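Local coordinates for GDSL-like protein (Roseburia intestinalis L1-82, PDB 6HFZ), which removes acetyl groups from acetylated mannans, acting as a two-domain carbohydrate esterase of the GDSL (SGNH hydrolase) family, at residues F117-E122 against L336-N341; Y60-K65 against Y208-V213; H269-S274 against D278-D283. One frame throughout, in Å; residues are numbered along the deposited sequence. Where two conformers were deposited one is given.

Along the chain, contact 2 opens first, in helix 55-66, followed by contact 1 in helix 115-129. Contact 2 closes at 208-213, in helix 196-215, while contact 1 is still open, so the two cross. The chain then enters the beta-sandwich domain, where contact 3 opens and closes within a few residues, nested inside the long loop that contact 1 ends at 336-341. Contact 2 ties two helices of the alpha/beta esterase domain, contact 3 joins the two sheets of the sandwich, and contact 1 bridges the domains. Contacts 2 and 3 lie on opposite sides of the chain's centre, with their own centres about 46 Å apart.

Contact 1. Residues F117-E122 against L336-N341; sequences FMETYE and LEHGEN
Glu-119 of helix 115-129 reaches across the domain boundary to the imidazole of His-338, which comes from the opposite direction out of the loop between strands 329-336 and 342-352. The CB of Glu-119 leaves the helix toward this loop. CG stands opposite the backbone N (chi1 -170°), and the chain stays extended from there, carrying the carboxylate the full length of the side chain away from the helix. Glu-119 CD then arrives at the edge of the imidazole, in its plane, 3.4 Å from His-338 NE2. Both oxygens take a share of the same N-H. Glu-119 OE1 lies in the ring plane, 2.8 Å from His-338 NE2, but its bond is bent, with an angle of 132° at the hydrogen. OE2 of Glu-119 is longer, 3.1 Å from His-338 NE2, and tilted from the ring plane, yet straighter at 153°. Each oxygen uses its syn lone pair; with both sharing one N-H, the bond is bifurcated. OE2 is also hydrogen-bonded to Thr-234 OG1, a second partner that should help to hold the carboxylate's rotation.

The imidazole is supported from within its own loop: Glu-337 CG sits 3.7 Å above the ring plane of His-338, over the ring centre. The carboxylate of Glu-337 turns toward the helix, and its OE2 comes to 4.3 Å from Glu-119 OE1. That Glu-337 oxygen is hydrogen-bonded to Tyr-235 OH and His-116 ND1.

A buried carboxylate gripping an exposed histidine, with another acid close by, would probably favour the protonated imidazole. The bond between the esterase domain and the beta-sandwich domain would then carry a charge-assisted component, and its strength may vary with pH.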
loop_
_atom_site.group_PDB
_atom_site.type_symbol
_atom_site.label_atom_id
_atom_site.label_comp_id
_atom_site.label_asym_id
_atom_site.label_seq_id
_atom_site.Cartn_x
_atom_site.Cartn_y
_atom_site.Cartn_z
ATOM N N PHE A 117 10.604 -3.894 4.817
ATOM C CA PHE A 117 9.296 -3.265 4.923
ATOM C C PHE A 117 9.215 -2.233 6.052
ATOM O O PHE A 117 8.461 -1.257 5.944
ATOM C CB PHE A 117 8.201 -4.348 4.925
ATOM C CG PHE A 117 8.014 -4.958 3.557
ATOM C CD1 PHE A 117 7.498 -4.212 2.501
ATOM C CD2 PHE A 117 8.370 -6.283 3.312
ATOM C CE1 PHE A 117 7.388 -4.762 1.233
ATOM C CE2 PHE A 117 8.217 -6.845 2.051
ATOM C CZ PHE A 117 7.725 -6.082 1.015
HETATM N N MSE A 118 9.986 -2.406 7.130
HETATM C CA MSE A 118 10.098 -1.339 8.117
HETATM C C MSE A 118 10.599 -0.070 7.425
HETATM O O MSE A 118 10.092 1.029 7.680
HETATM C CB MSE A 118 10.955 -1.605 9.354
HETATM C CG MSE A 118 10.636 -0.555 10.380
HETATM SE SE MSE A 118 11.390 -1.033 12.141
HETATM C CE MSE A 118 13.035 -1.902 11.488
ATOM N N GLU A 119 11.582 -0.233 6.539
ATOM C CA GLU A 119 12.193 0.901 5.849
ATOM C C GLU A 119 11.224 1.535 4.838
ATOM O O GLU A 119 11.082 2.757 4.809
ATOM C CB GLU A 119 13.502 0.456 5.188
ATOM C CG GLU A 119 14.318 1.626 4.669
ATOM C CD GLU A 119 15.679 1.294 4.063
ATOM O OE1 GLU A 119 16.081 0.105 4.056
ATOM O OE2 GLU A 119 16.330 2.208 3.562
ATOM N N THR A 120 10.536 0.708 4.045
ATOM C CA THR A 120 9.570 1.247 3.080
ATOM C C THR A 120 8.411 1.937 3.818
ATOM O O THR A 120 7.955 3.013 3.408
ATOM C CB THR A 120 9.106 0.228 2.037
ATOM O OG1 THR A 120 8.363 -0.798 2.714
ATOM C CG2 THR A 120 10.244 -0.427 1.280
ATOM N N TYR A 121 7.854 1.308 4.856
ATOM C CA TYR A 121 6.776 1.931 5.647
ATOM C C TYR A 121 7.220 3.246 6.299
ATOM O O TYR A 121 6.442 4.200 6.344
ATOM C CB TYR A 121 6.325 0.921 6.684
ATOM C CG TYR A 121 5.025 1.131 7.386
ATOM C CD1 TYR A 121 3.857 0.650 6.828
ATOM C CD2 TYR A 121 5.000 1.604 8.695
ATOM C CE1 TYR A 121 2.672 0.683 7.526
ATOM C CE2 TYR A 121 3.816 1.651 9.401
ATOM C CZ TYR A 121 2.652 1.188 8.809
ATOM O OH TYR A 121 1.469 1.143 9.503
ATOM N N GLU A 122 8.473 3.311 6.790
ATOM C CA GLU A 122 8.972 4.557 7.350
ATOM C C GLU A 122 8.973 5.670 6.279
ATOM O O GLU A 122 8.519 6.796 6.568
ATOM C CB GLU A 122 10.363 4.420 7.976
ATOM C CG GLU A 122 10.817 5.749 8.539
ATOM C CD GLU A 122 11.984 5.688 9.508
ATOM O OE1 GLU A 122 11.950 6.452 10.527
ATOM O OE2 GLU A 122 12.856 4.867 9.296
ATOM N N LEU A 336 17.914 -3.902 -6.791
ATOM C CA LEU A 336 19.083 -3.284 -6.179
ATOM C C LEU A 336 18.617 -2.629 -4.882
ATOM O O LEU A 336 17.659 -1.857 -4.924
ATOM C CB LEU A 336 19.667 -2.193 -7.084
ATOM C CG LEU A 336 20.931 -1.507 -6.552
ATOM C CD1 LEU A 336 22.076 -2.521 -6.429
ATOM C CD2 LEU A 336 21.341 -0.333 -7.417
ATOM N N GLU A 337 19.328 -2.886 -3.779
ATOM C CA GLU A 337 19.037 -2.197 -2.533
ATOM C C GLU A 337 20.340 -1.706 -1.868
ATOM O O GLU A 337 21.311 -2.460 -1.735
ATOM C CB GLU A 337 18.261 -3.111 -1.589
ATOM C CG GLU A 337 17.803 -2.383 -0.337
ATOM C CD GLU A 337 16.816 -3.142 0.533
ATOM O OE1 GLU A 337 17.169 -4.230 1.033
ATOM O OE2 GLU A 337 15.707 -2.615 0.735
ATOM N N HIS A 338 20.313 -0.437 -1.455
ATOM C CA HIS A 338 21.372 0.256 -0.755
ATOM C C HIS A 338 22.660 0.229 -1.595
ATOM O O HIS A 338 23.741 0.047 -1.049
ATOM C CB HIS A 338 21.570 -0.311 0.645
ATOM C CG HIS A 338 20.376 -0.224 1.530
ATOM N ND1 HIS A 338 20.237 -1.035 2.631
ATOM C CD2 HIS A 338 19.290 0.580 1.486
ATOM C CE1 HIS A 338 19.088 -0.759 3.230
ATOM N NE2 HIS A 338 18.484 0.233 2.533
ATOM N N GLY A 339 22.503 0.414 -2.910
ATOM C CA GLY A 339 23.579 0.508 -3.864
ATOM C C GLY A 339 24.116 1.918 -3.960
ATOM O O GLY A 339 23.866 2.747 -3.122
ATOM N N GLU A 340 24.882 2.161 -5.020
ATOM C CA GLU A 340 25.434 3.450 -5.272
ATOM C C GLU A 340 24.301 4.317 -5.804
ATOM O O GLU A 340 23.483 3.865 -6.635
ATOM C CB GLU A 340 26.588 3.345 -6.270
ATOM C CG GLU A 340 27.163 4.670 -6.703
ATOM C CD GLU A 340 28.380 4.535 -7.601
ATOM O OE1 GLU A 340 29.256 5.412 -7.492
ATOM O OE2 GLU A 340 28.451 3.541 -8.407
ATOM N N ASN A 341 24.240 5.529 -5.276
ATOM C CA ASN A 341 23.274 6.506 -5.692
ATOM C C ASN A 341 23.800 7.235 -6.944
ATOM O O ASN A 341 24.647 8.106 -6.859
ATOM C CB ASN A 341 22.954 7.480 -4.562
ATOM C CG ASN A 341 21.629 8.170 -4.786
ATOM O OD1 ASN A 341 21.193 8.356 -5.927
ATOM N ND2 ASN A 341 20.953 8.473 -3.695
#

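Contact 2. Residues Y60-K65 against Y208-V213; sequences YEWWKK and YFLDKV
Trp-62 lays one face of its indole against Leu-210, joining helix 55-66 to helix 196-215. With CG anti to the backbone N (chi1 -177°), the ring of Trp-62 extends straight out from its helix into the space between the two backbones. Leu-210 CB is seated over the six-membered ring, 3.7 Å from the Trp-62 ring centroid and close to the ring normal, a CH-pi contact. Farther along the same side chain, Leu-210 CD1 continues across the ring to 3.8 Å from Trp-62 CE3. This methyl can do so because CG of Leu-210 is turned anti to its own carbonyl carbon. Leu-210 CD1 also touches the second indole, 4.1 Å from Trp-63 NE1.

The two segments run in roughly the same direction, with a signed crossing angle of -30° and axes 11.4 Å apart at closest approach. They are neighbours in one of the helical layers flanking the largely parallel sheet of the alpha/beta/alpha SGNH hydrolase fold. Helix 18-28 completes the group: its Met-24 touches both tryptophans, and Lys-21 meets Val-213.

Trp-63 leaves the helix at an angle to the contact, but with CG beside the backbone N its ring turns back alongside that of Trp-62. Its ring receives the edge of Trp-62, with Trp-62 CZ3 standing 3.8 Å above the Trp-63 plane over its centre, and Phe-102 meets Trp-63 edge-to-face. Trp-63 NE1 is buried here with no polar partner in the model.

The pyrrole edge of Trp-62 meets Asp-211, whose carboxylate is steeply inclined to the indole. Trp-62 NE1 gives Asp-211 OD2 a weak hydrogen bond of 3.2 Å, fairly straight at 159°, and Asp-211 OD1 lies 3.1 Å from the same nitrogen.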
loop_
_atom_site.group_PDB
_atom_site.type_symbol
_atom_site.label_atom_id
_atom_site.label_comp_id
_atom_site.label_asym_id
_atom_site.label_seq_id
_atom_site.Cartn_x
_atom_site.Cartn_y
_atom_site.Cartn_z
ATOM N N TYR A 60 -15.819 6.180 7.112
ATOM C CA TYR A 60 -16.269 7.411 6.438
ATOM C C TYR A 60 -17.658 7.781 6.991
ATOM O O TYR A 60 -17.933 8.947 7.333
ATOM C CB TYR A 60 -16.214 7.220 4.919
ATOM C CG TYR A 60 -16.871 8.310 4.113
ATOM C CD1 TYR A 60 -16.342 9.588 4.054
ATOM C CD2 TYR A 60 -18.023 8.036 3.413
ATOM C CE1 TYR A 60 -16.952 10.586 3.302
ATOM C CE2 TYR A 60 -18.651 9.023 2.665
ATOM C CZ TYR A 60 -18.110 10.287 2.611
ATOM O OH TYR A 60 -18.757 11.226 1.855
ATOM N N GLU A 61 -18.529 6.774 7.114
ATOM C CA GLU A 61 -19.888 6.988 7.643
ATOM C C GLU A 61 -19.809 7.473 9.098
ATOM O O GLU A 61 -20.644 8.309 9.498
ATOM C CB GLU A 61 -20.763 5.743 7.457
ATOM C CG GLU A 61 -21.175 5.563 6.013
ATOM C CD GLU A 61 -22.278 4.571 5.725
ATOM O OE1 GLU A 61 -22.253 3.482 6.312
ATOM O OE2 GLU A 61 -23.146 4.878 4.877
ATOM N N TRP A 62 -18.848 6.965 9.894
ATOM C CA TRP A 62 -18.621 7.486 11.245
ATOM C C TRP A 62 -18.417 9.004 11.247
ATOM O O TRP A 62 -19.044 9.675 12.057
ATOM C CB TRP A 62 -17.487 6.776 12.004
ATOM C CG TRP A 62 -17.284 7.249 13.409
ATOM C CD1 TRP A 62 -17.848 6.726 14.537
ATOM C CD2 TRP A 62 -16.467 8.351 13.842
ATOM N NE1 TRP A 62 -17.445 7.438 15.633
ATOM C CE2 TRP A 62 -16.622 8.463 15.236
ATOM C CE3 TRP A 62 -15.668 9.290 13.188
ATOM C CZ2 TRP A 62 -15.939 9.413 15.980
ATOM C CZ3 TRP A 62 -15.008 10.239 13.925
ATOM C CH2 TRP A 62 -15.166 10.321 15.309
ATOM N N TRP A 63 -17.514 9.531 10.407
ATOM C CA TRP A 63 -17.271 10.975 10.337
ATOM C C TRP A 63 -18.591 11.716 10.027
ATOM O O TRP A 63 -18.961 12.658 10.746
ATOM C CB TRP A 63 -16.164 11.296 9.320
ATOM C CG TRP A 63 -14.784 10.938 9.791
ATOM C CD1 TRP A 63 -14.075 9.790 9.539
ATOM C CD2 TRP A 63 -13.943 11.741 10.620
ATOM N NE1 TRP A 63 -12.853 9.836 10.162
ATOM C CE2 TRP A 63 -12.741 11.026 10.817
ATOM C CE3 TRP A 63 -14.085 13.008 11.188
ATOM C CZ2 TRP A 63 -11.698 11.539 11.584
ATOM C CZ3 TRP A 63 -13.064 13.506 11.956
ATOM C CH2 TRP A 63 -11.883 12.785 12.145
ATOM N N LYS A 64 -19.275 11.302 8.965
ATOM C CA LYS A 64 -20.562 11.934 8.540
ATOM C C LYS A 64 -21.567 11.985 9.705
ATOM O O LYS A 64 -22.176 13.028 9.949
ATOM C CB LYS A 64 -21.182 11.179 7.371
ATOM C CG LYS A 64 -20.434 11.318 6.061
ATOM C CD LYS A 64 -21.106 10.585 4.941
ATOM C CE LYS A 64 -22.446 11.180 4.574
ATOM N NZ LYS A 64 -23.092 10.379 3.511
ATOM N N LYS A 65 -21.725 10.867 10.428
ATOM C CA LYS A 65 -22.756 10.731 11.475
ATOM C C LYS A 65 -22.366 11.506 12.737
ATOM O O LYS A 65 -23.212 12.096 13.432
ATOM C CB LYS A 65 -22.994 9.258 11.834
ATOM C CG LYS A 65 -24.170 9.029 12.774
ATOM C CD LYS A 65 -25.526 9.478 12.192
ATOM C CE LYS A 65 -26.625 9.665 13.227
ATOM N NZ LYS A 65 -26.935 8.406 13.945
ATOM N N TYR A 208 -14.353 2.703 17.813
ATOM C CA TYR A 208 -14.173 2.706 19.264
ATOM C C TYR A 208 -13.127 3.754 19.667
ATOM O O TYR A 208 -13.328 4.602 20.572
ATOM C CB TYR A 208 -13.731 1.331 19.766
ATOM C CG TYR A 208 -13.467 1.332 21.242
ATOM C CD1 TYR A 208 -14.529 1.134 22.109
ATOM C CD2 TYR A 208 -12.207 1.530 21.783
ATOM C CE1 TYR A 208 -14.344 1.151 23.477
ATOM C CE2 TYR A 208 -12.008 1.542 23.157
ATOM C CZ TYR A 208 -13.092 1.371 23.998
ATOM O OH TYR A 208 -12.993 1.363 25.354
ATOM N N PHE A 209 -11.996 3.744 18.950
ATOM C CA PHE A 209 -10.896 4.634 19.235
ATOM C C PHE A 209 -11.285 6.066 18.847
ATOM O O PHE A 209 -11.045 6.982 19.629
ATOM C CB PHE A 209 -9.626 4.179 18.504
ATOM C CG PHE A 209 -8.457 5.122 18.638
ATOM C CD1 PHE A 209 -7.764 5.193 19.837
ATOM C CD2 PHE A 209 -8.077 5.934 17.589
ATOM C CE1 PHE A 209 -6.706 6.076 19.982
ATOM C CE2 PHE A 209 -7.006 6.804 17.730
ATOM C CZ PHE A 209 -6.305 6.837 18.911
ATOM N N LEU A 210 -11.885 6.247 17.652
ATOM C CA LEU A 210 -12.221 7.613 17.173
ATOM C C LEU A 210 -13.179 8.239 18.208
ATOM O O LEU A 210 -13.032 9.374 18.610
ATOM C CB LEU A 210 -12.835 7.569 15.771
ATOM C CG LEU A 210 -11.858 7.203 14.661
ATOM C CD1 LEU A 210 -12.526 7.230 13.318
ATOM C CD2 LEU A 210 -10.655 8.130 14.698
ATOM N N ASP A 211 -14.109 7.424 18.716
ATOM C CA ASP A 211 -15.098 7.950 19.724
ATOM C C ASP A 211 -14.372 8.350 21.020
ATOM O O ASP A 211 -14.710 9.354 21.656
ATOM C CB ASP A 211 -16.225 6.935 19.942
ATOM C CG ASP A 211 -17.371 7.104 18.960
ATOM O OD1 ASP A 211 -17.723 8.263 18.650
ATOM O OD2 ASP A 211 -17.905 6.106 18.513
ATOM N N LYS A 212 -13.399 7.550 21.463
ATOM C CA LYS A 212 -12.635 7.841 22.653
ATOM C C LYS A 212 -11.871 9.162 22.468
ATOM O O LYS A 212 -11.810 10.018 23.373
ATOM C CB LYS A 212 -11.688 6.690 23.011
ATOM C CG LYS A 212 -10.762 7.010 24.175
ATOM C CD LYS A 212 -9.632 6.051 24.368
ATOM C CE LYS A 212 -10.131 4.705 24.821
ATOM N NZ LYS A 212 -10.603 4.761 26.220
ATOM N N VAL A 213 -11.264 9.338 21.289
ATOM C CA VAL A 213 -10.524 10.566 21.008
ATOM C C VAL A 213 -11.453 11.777 21.050
ATOM O O VAL A 213 -11.013 12.856 21.501
ATOM C CB VAL A 213 -9.774 10.482 19.666
ATOM C CG1 VAL A 213 -9.138 11.806 19.250
ATOM C CG2 VAL A 213 -8.735 9.381 19.749
#

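Contact 3. Residues H269-S274 against D278-D283; sequences HGWTAS and DSITLD
Two facing strands of the beta sandwich meet here, strand 271-273 from one sheet and strand 279-286 from the other, linked by a short turn and packed through side chains rather than through backbone pairing. Trp-271 and Ile-280 make the main packing. Ile-280 is fully extended, CG1 opposite the backbone N (chi1 -178°), and this drives its CD1 end-on into the indole: the methyl stands 3.4 Å from the centroid of the five-membered ring of Trp-271, only 11° off the normal, a close CH-pi contact. The six-membered ring of the indole is approached obliquely by Leu-282, whose CD2 lies 3.9 Å from Trp-271 CH2.

Toward the turn the packing becomes polar. Ala-273 CB rests 3.6 Å from Asp-278 OD2, an oxygen that also accepts a hydrogen bond from Lys-275 N in the turn. The N-H of Ser-274 is shared: its direct bond to Asp-278 OD2 is weak and bent, 3.4 Å from Ser-274 N, while a water accepts from Ser-274 N at 3.1 Å and relays to Asp-278 OD2 at 2.6 Å.

Strand 271-273 pairs with strands 254-255 and 361-370, and Leu-363 of the latter touches both Trp-271 and Ile-280. From the other sheet, Cys-250 of strand 249-251 meets the same two residues, while Val-348 of strand 342-352 packs on Ile-280.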
loop_
_atom_site.group_PDB
_atom_site.type_symbol
_atom_site.label_atom_id
_atom_site.label_comp_id
_atom_site.label_asym_id
_atom_site.label_seq_id
_atom_site.Cartn_x
_atom_site.Cartn_y
_atom_site.Cartn_z
ATOM N N HIS A 269 -0.224 2.565 -17.994
ATOM C CA HIS A 269 0.875 3.541 -18.059
ATOM C C HIS A 269 2.246 2.890 -18.288
ATOM O O HIS A 269 3.273 3.559 -18.178
ATOM C CB HIS A 269 0.934 4.427 -16.798
ATOM C CG HIS A 269 -0.308 5.235 -16.599
ATOM N ND1 HIS A 269 -1.183 5.474 -17.647
ATOM C CD2 HIS A 269 -0.821 5.867 -15.517
ATOM C CE1 HIS A 269 -2.199 6.225 -17.191
ATOM N NE2 HIS A 269 -2.005 6.490 -15.921
ATOM N N GLY A 270 2.236 1.599 -18.593
ATOM C CA GLY A 270 3.465 0.894 -18.804
ATOM C C GLY A 270 3.639 0.482 -20.251
ATOM O O GLY A 270 3.308 1.217 -21.179
ATOM N N TRP A 271 4.213 -0.705 -20.447
ATOM C CA TRP A 271 4.634 -1.144 -21.748
ATOM C C TRP A 271 4.344 -2.638 -21.854
ATOM O O TRP A 271 4.436 -3.375 -20.863
ATOM C CB TRP A 271 6.131 -0.911 -21.986
ATOM C CG TRP A 271 6.701 0.444 -21.792
ATOM C CD1 TRP A 271 6.901 1.403 -22.744
ATOM C CD2 TRP A 271 7.184 0.983 -20.551
ATOM N NE1 TRP A 271 7.513 2.482 -22.190
ATOM C CE2 TRP A 271 7.679 2.270 -20.839
ATOM C CE3 TRP A 271 7.248 0.499 -19.233
ATOM C CZ2 TRP A 271 8.248 3.082 -19.869
ATOM C CZ3 TRP A 271 7.802 1.313 -18.275
ATOM C CH2 TRP A 271 8.311 2.575 -18.588
ATOM N N THR A 272 4.067 -3.120 -23.072
ATOM C CA THR A 272 3.804 -4.528 -23.290
ATOM C C THR A 272 4.785 -5.095 -24.318
ATOM O O THR A 272 5.292 -4.328 -25.099
ATOM C CB THR A 272 2.382 -4.807 -23.775
ATOM O OG1 THR A 272 2.167 -4.069 -24.972
ATOM C CG2 THR A 272 1.368 -4.415 -22.720
ATOM N N ALA A 273 4.960 -6.425 -24.281
ATOM C CA ALA A 273 5.805 -7.176 -25.258
ATOM C C ALA A 273 5.316 -8.624 -25.411
ATOM O O ALA A 273 4.969 -9.268 -24.428
ATOM C CB ALA A 273 7.249 -7.129 -24.804
ATOM N N SER A 274 5.396 -9.170 -26.643
ATOM C CA SER A 274 4.935 -10.521 -26.928
ATOM C C SER A 274 6.035 -11.445 -27.486
ATOM O O SER A 274 5.791 -12.655 -27.567
ATOM C CB SER A 274 3.782 -10.500 -27.929
ATOM O OG SER A 274 2.690 -9.727 -27.428
ATOM N N ASP A 278 12.304 -8.838 -27.351
ATOM C CA ASP A 278 11.768 -7.496 -27.151
ATOM C C ASP A 278 12.406 -6.899 -25.888
ATOM O O ASP A 278 12.451 -7.555 -24.875
ATOM C CB ASP A 278 10.247 -7.550 -26.963
ATOM C CG ASP A 278 9.448 -7.827 -28.235
ATOM O OD1 ASP A 278 10.063 -7.768 -29.340
ATOM O OD2 ASP A 278 8.203 -8.062 -28.128
ATOM N N SER A 279 12.827 -5.639 -25.937
ATOM C CA SER A 279 13.537 -5.019 -24.814
ATOM C C SER A 279 13.164 -3.541 -24.701
ATOM O O SER A 279 12.517 -2.925 -25.598
ATOM C CB SER A 279 15.021 -5.190 -24.918
ATOM O OG SER A 279 15.480 -4.767 -26.175
ATOM N N ILE A 280 13.606 -2.960 -23.587
ATOM C CA ILE A 280 13.413 -1.572 -23.247
ATOM C C ILE A 280 14.561 -1.162 -22.319
ATOM O O ILE A 280 15.026 -1.994 -21.550
ATOM C CB ILE A 280 12.031 -1.388 -22.590
ATOM C CG1 ILE A 280 11.757 0.081 -22.241
ATOM C CG2 ILE A 280 11.906 -2.303 -21.374
ATOM C CD1 ILE A 280 10.350 0.302 -21.638
ATOM N N THR A 281 15.032 0.068 -22.459
ATOM C CA THR A 281 16.103 0.625 -21.618
ATOM C C THR A 281 15.588 1.924 -20.985
ATOM O O THR A 281 14.834 2.729 -21.611
ATOM C CB THR A 281 17.406 0.844 -22.402
ATOM O OG1 THR A 281 17.117 1.784 -23.434
ATOM C CG2 THR A 281 17.949 -0.430 -23.003
ATOM N N LEU A 282 15.931 2.086 -19.704
ATOM C CA LEU A 282 15.553 3.201 -18.885
ATOM C C LEU A 282 16.780 3.682 -18.125
ATOM O O LEU A 282 17.552 2.860 -17.659
ATOM C CB LEU A 282 14.525 2.768 -17.829
ATOM C CG LEU A 282 13.268 2.067 -18.319
ATOM C CD1 LEU A 282 13.395 0.565 -18.321
ATOM C CD2 LEU A 282 12.066 2.503 -17.481
ATOM N N ASP A 283 16.853 4.999 -17.922
ATOM C CA ASP A 283 17.722 5.649 -16.971
ATOM C C ASP A 283 16.952 5.852 -15.660
ATOM O O ASP A 283 15.903 6.477 -15.657
ATOM C CB ASP A 283 18.153 7.034 -17.472
ATOM C CG ASP A 283 19.052 7.022 -18.703
ATOM O OD1 ASP A 283 19.659 5.971 -18.977
ATOM O OD2 ASP A 283 19.136 8.078 -19.375
HETATM O O HOH W 1 5.879 -7.660 -29.320
#